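Local coordinates for protein cyclin-dependent kinase inhibitor 3 (Homo sapiens, PDB 1FPZ) that removes phosphate from phosphotyrosine, phosphoserine and phosphothreonine in proteins, including the activating phosphothreonine of the cell-cycle kinase CDK2, at residues G82-Y87 and N91-Y96; P49-K54 and H139-L144. The protein carries 1 engineered substitution. One frame throughout, in Å; residues are numbered along the deposited sequence.

Interaction 1 (G82-Y87 and N91-Y96); sequences GELSKY and NLLDLY
L84 and L92 meet through different first torsions: L84 holds CG beside its backbone N and anti to the carbonyl carbon (chi1 -65°), whereas L92 swings CG anti to N (chi1 -180°). Both side chains set out across the gap, and they cross at about a right angle. This is a leucine contact between consecutive short helices, 81-86 and 92-98, joined by a short connection in the protein-tyrosine phosphatase fold. L84 works as a fork. Its CD2 branch goes to L92, lying 3.8 Å from L92 CB, though the exact fit of the branch ends there is less certain. The CD1 branch turns to L93, which reaches over with its own CD2 although its side chain does not start out aimed at helix 81-86. The backbones stay well apart, L84 CA standing 7.1 Å from L92 CA, so leucine side chains carry the meeting, and it is small. Behind it helix 92-98 rests on the rest of the fold: L92 packs on L48 and V60, L93 on T103 and H105 of strand 102-105. On helix 81-86, E83 makes a salt bridge with R146. Y87 N closes the last turn on E83 O at 2.8 Å. At the other prong of the fork, L84 CD1 sits 3.3 Å from L93 CD2, tighter than usual for two methyl carbons.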
# COMPACT_ATOMS: atom_id res chain seq x y z
N GLY A 82 -13.23 -10.29 -3.58
CA GLY A 82 -14.51 -10.17 -2.90
C GLY A 82 -14.78 -8.72 -2.50
O GLY A 82 -15.87 -8.19 -2.75
N GLU A 83 -13.79 -8.07 -1.90
CA GLU A 83 -13.97 -6.70 -1.48
C GLU A 83 -14.34 -5.81 -2.64
O GLU A 83 -15.31 -5.06 -2.57
CB GLU A 83 -12.69 -6.17 -0.86
CG GLU A 83 -12.21 -6.98 0.31
CD GLU A 83 -11.01 -6.34 0.93
OE1 GLU A 83 -11.17 -5.22 1.45
OE2 GLU A 83 -9.93 -6.96 0.89
N LEU A 84 -13.56 -5.89 -3.71
CA LEU A 84 -13.85 -5.05 -4.87
C LEU A 84 -15.30 -5.25 -5.28
O LEU A 84 -15.92 -4.35 -5.84
CB LEU A 84 -12.88 -5.36 -6.01
CG LEU A 84 -11.42 -5.02 -5.67
CD1 LEU A 84 -10.48 -5.64 -6.67
CD2 LEU A 84 -11.23 -3.52 -5.64
N SER A 85 -15.84 -6.43 -4.99
CA SER A 85 -17.23 -6.73 -5.31
C SER A 85 -18.12 -6.06 -4.27
O SER A 85 -18.98 -5.24 -4.59
CB SER A 85 -17.48 -8.24 -5.28
OG SER A 85 -17.16 -8.81 -6.54
N LYS A 86 -17.91 -6.42 -3.01
CA LYS A 86 -18.67 -5.85 -1.91
C LYS A 86 -18.84 -4.34 -2.03
O LYS A 86 -19.96 -3.83 -2.06
CB LYS A 86 -17.99 -6.14 -0.57
CG LYS A 86 -18.59 -5.36 0.58
CD LYS A 86 -18.09 -5.86 1.92
CE LYS A 86 -18.57 -7.28 2.16
NZ LYS A 86 -18.07 -7.81 3.46
N TYR A 87 -17.72 -3.64 -2.10
CA TYR A 87 -17.72 -2.18 -2.18
C TYR A 87 -18.04 -1.65 -3.59
O TYR A 87 -17.78 -0.49 -3.91
CB TYR A 87 -16.35 -1.68 -1.68
CG TYR A 87 -15.92 -2.33 -0.37
CD1 TYR A 87 -14.60 -2.74 -0.16
CD2 TYR A 87 -16.84 -2.56 0.66
CE1 TYR A 87 -14.20 -3.36 1.03
CE2 TYR A 87 -16.46 -3.18 1.85
CZ TYR A 87 -15.14 -3.58 2.03
OH TYR A 87 -14.77 -4.20 3.19
N ASN A 91 -14.43 -3.81 -11.17
CA ASN A 91 -13.56 -3.55 -12.30
C ASN A 91 -12.59 -2.41 -12.02
O ASN A 91 -12.19 -1.67 -12.93
CB ASN A 91 -14.39 -3.24 -13.55
CG ASN A 91 -15.31 -2.07 -13.34
OD1 ASN A 91 -16.10 -2.05 -12.39
ND2 ASN A 91 -15.23 -1.08 -14.22
N LEU A 92 -12.20 -2.30 -10.76
CA LEU A 92 -11.26 -1.28 -10.31
C LEU A 92 -9.98 -1.41 -11.12
O LEU A 92 -9.53 -0.45 -11.75
CB LEU A 92 -10.95 -1.48 -8.82
CG LEU A 92 -9.98 -0.52 -8.13
CD1 LEU A 92 -10.44 0.91 -8.33
CD2 LEU A 92 -9.91 -0.85 -6.65
N LEU A 93 -9.41 -2.61 -11.09
CA LEU A 93 -8.18 -2.91 -11.80
C LEU A 93 -8.30 -2.53 -13.28
O LEU A 93 -7.39 -1.94 -13.86
CB LEU A 93 -7.86 -4.40 -11.67
CG LEU A 93 -7.65 -5.02 -10.28
CD1 LEU A 93 -6.56 -4.29 -9.53
CD2 LEU A 93 -8.93 -4.98 -9.51
N ASP A 94 -9.45 -2.87 -13.87
CA ASP A 94 -9.74 -2.57 -15.27
C ASP A 94 -9.60 -1.07 -15.51
O ASP A 94 -8.83 -0.61 -16.37
CB ASP A 94 -11.20 -2.92 -15.64
CG ASP A 94 -11.56 -4.39 -15.44
OD1 ASP A 94 -12.68 -4.75 -15.89
OD2 ASP A 94 -10.77 -5.17 -14.85
N LEU A 95 -10.38 -0.31 -14.76
CA LEU A 95 -10.39 1.14 -14.88
C LEU A 95 -9.04 1.81 -14.77
O LEU A 95 -8.75 2.73 -15.54
CB LEU A 95 -11.33 1.76 -13.85
CG LEU A 95 -12.82 1.54 -14.13
CD1 LEU A 95 -13.67 2.44 -13.23
CD2 LEU A 95 -13.11 1.86 -15.59
N TYR A 96 -8.21 1.37 -13.83
CA TYR A 96 -6.89 1.95 -13.64
C TYR A 96 -6.04 1.80 -14.89
O TYR A 96 -5.32 2.72 -15.29
CB TYR A 96 -6.12 1.25 -12.50
CG TYR A 96 -6.56 1.52 -11.08
CD1 TYR A 96 -5.91 0.90 -10.01
CD2 TYR A 96 -7.60 2.39 -10.80
CE1 TYR A 96 -6.27 1.15 -8.70
CE2 TYR A 96 -7.97 2.65 -9.49
CZ TYR A 96 -7.30 2.03 -8.45
OH TYR A 96 -7.65 2.29 -7.15

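Interaction 2 (P49-K54 and H139-L144); sequences PGCKFK and HSYGGL. Engineered in segment 139-144: S140 (natural residue Cys). With SO4 (sulfate ion), chain G.
H139 ends the strand 136-139 with its imidazole under P49, whose CD lies over one face of the ring, 3.5 Å from the centroid and 25° off the normal. The methylene is shifted toward the rim, nearest NE2 (3.2 Å from P49 CD to H139 NE2): a CH-pi contact. The ring's other nitrogen turns back to the chain. H139 ND1 donates to S140 O, on a lone pair in the carbonyl plane; at 2.5 Å the bond is unusually short, so its exact length is uncertain, and it is bent to 136°, with the acceptor tilted out of the ring plane. Since NE2 has a weak bond to Y96 OH, both ring nitrogens are engaged and the ring's rotation is restrained. S140 is an engineered serine at the position of the natural cysteine, the predicted phosphocysteine nucleophile; its side chain leaves the backbone away from 49-54. The segment from S140 onward bends beside a sulfate, in the P-loop (H-C-X5-R) of tyrosine phosphatases. At Y141, CG lies anti to the backbone N, and the ring's far end reaches back to 49-54. C51 SG meets the ring at its edge, near its plane, 3.7 Å from Y141 CE2; beyond, Y141 OH approaches F53 obliquely, 3.7 Å from F53 CD2. G142 N gives the sulfate's O3 a weak but nearly straight bond (171°), and R146 NE binds the ion too, so it probably marks the phosphate site. G143 takes a positive phi, which favours glycine and helps the loop turn. The loop thus runs from the central strand 136-139 into helix 146-158, with 49-54 along one flank, Y96 of helix 92-98 touching P49, and E83 of helix 81-86 touching Y141.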
# COMPACT_ATOMS: atom_id res chain seq x y z
N PRO A 49 -10.38 3.71 -3.58
CA PRO A 49 -10.93 4.70 -4.51
C PRO A 49 -12.27 4.21 -5.07
O PRO A 49 -12.44 3.01 -5.34
CB PRO A 49 -9.86 4.78 -5.59
CG PRO A 49 -8.62 4.17 -4.94
CD PRO A 49 -9.18 3.07 -4.11
N GLY A 50 -13.22 5.12 -5.25
CA GLY A 50 -14.52 4.75 -5.78
C GLY A 50 -15.35 3.82 -4.90
O GLY A 50 -16.39 3.32 -5.35
N CYS A 51 -14.92 3.60 -3.66
CA CYS A 51 -15.66 2.72 -2.76
C CYS A 51 -17.08 3.22 -2.53
O CYS A 51 -17.33 4.42 -2.42
CB CYS A 51 -14.93 2.61 -1.42
SG CYS A 51 -15.68 1.46 -0.29
N LYS A 52 -18.00 2.27 -2.45
CA LYS A 52 -19.41 2.59 -2.24
C LYS A 52 -19.93 1.64 -1.17
O LYS A 52 -20.23 0.49 -1.44
CB LYS A 52 -20.18 2.40 -3.54
CG LYS A 52 -21.35 3.34 -3.71
CD LYS A 52 -21.81 3.38 -5.16
CE LYS A 52 -20.69 3.84 -6.09
NZ LYS A 52 -21.07 3.80 -7.53
N PHE A 53 -20.01 2.14 0.06
CA PHE A 53 -20.47 1.35 1.18
C PHE A 53 -21.36 2.25 2.02
O PHE A 53 -21.62 3.39 1.63
CB PHE A 53 -19.26 0.88 1.99
CG PHE A 53 -19.51 -0.35 2.79
CD1 PHE A 53 -19.84 -1.54 2.14
CD2 PHE A 53 -19.37 -0.35 4.17
CE1 PHE A 53 -20.03 -2.71 2.87
CE2 PHE A 53 -19.55 -1.51 4.90
CZ PHE A 53 -19.88 -2.70 4.25
N LYS A 54 -21.82 1.76 3.17
CA LYS A 54 -22.69 2.55 4.04
C LYS A 54 -22.20 3.98 4.22
O LYS A 54 -21.14 4.22 4.81
CB LYS A 54 -22.80 1.90 5.41
CG LYS A 54 -23.37 0.50 5.40
CD LYS A 54 -23.24 -0.12 6.78
CE LYS A 54 -21.77 -0.13 7.21
NZ LYS A 54 -21.58 -0.62 8.61
N HIS A 139 -2.82 1.18 -1.84
CA HIS A 139 -4.04 1.25 -1.05
C HIS A 139 -4.66 -0.10 -0.76
O HIS A 139 -4.48 -1.07 -1.48
CB HIS A 139 -5.08 2.12 -1.76
CG HIS A 139 -5.98 1.36 -2.69
ND1 HIS A 139 -6.81 0.35 -2.26
CD2 HIS A 139 -6.22 1.51 -4.01
CE1 HIS A 139 -7.53 -0.09 -3.28
NE2 HIS A 139 -7.19 0.59 -4.36
N SER A 140 -5.40 -0.11 0.33
CA SER A 140 -6.13 -1.26 0.81
C SER A 140 -7.60 -0.84 0.80
O SER A 140 -8.08 -0.22 -0.15
CB SER A 140 -5.71 -1.54 2.24
OG SER A 140 -4.84 -2.64 2.29
N TYR A 141 -8.31 -1.16 1.87
CA TYR A 141 -9.70 -0.77 2.00
C TYR A 141 -9.70 0.61 2.67
O TYR A 141 -10.20 1.59 2.11
CB TYR A 141 -10.46 -1.79 2.87
CG TYR A 141 -11.89 -1.38 3.13
CD1 TYR A 141 -12.52 -1.70 4.33
CD2 TYR A 141 -12.59 -0.60 2.19
CE1 TYR A 141 -13.81 -1.24 4.61
CE2 TYR A 141 -13.88 -0.14 2.46
CZ TYR A 141 -14.48 -0.45 3.68
OH TYR A 141 -15.72 0.06 3.96
N GLY A 142 -9.09 0.68 3.85
CA GLY A 142 -9.02 1.95 4.57
C GLY A 142 -7.61 2.52 4.69
O GLY A 142 -7.37 3.43 5.48
N GLY A 143 -6.68 1.99 3.90
CA GLY A 143 -5.30 2.47 3.96
C GLY A 143 -4.78 2.54 5.39
O GLY A 143 -4.16 3.53 5.81
N LEU A 144 -4.99 1.46 6.13
CA LEU A 144 -4.60 1.45 7.51
C LEU A 144 -4.42 0.04 8.02
O LEU A 144 -5.35 -0.54 8.56
CB LEU A 144 -5.69 2.16 8.31
CG LEU A 144 -5.55 2.24 9.82
CD1 LEU A 144 -4.51 3.28 10.15
CD2 LEU A 144 -6.89 2.60 10.43
S SO4 G . -6.52 -2.58 6.21
O1 SO4 G . -6.38 -3.94 5.70
O2 SO4 G . -6.70 -2.70 7.67
O3 SO4 G . -7.65 -1.91 5.52
O4 SO4 G . -5.26 -1.83 6.03

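In the fold
From the N terminus, 49-54 comes first, just after strand 42-46, and 84 residues later 139-144 closes the long loop of interaction 2. Within that loop falls interaction 1, a short closure between 82-87 and 91-96, so the two nest without crossing. Their centres lie 10 Å apart and they touch directly. Y87 O probably accepts a hydrogen bond from K52 N, and the Y87 ring stacks on Y141. Interaction 1 joins helices 81-86 and 92-98; interaction 2 ties the 49-54 segment to the phosphate-binding loop between strand 136-139 and helix 146-158.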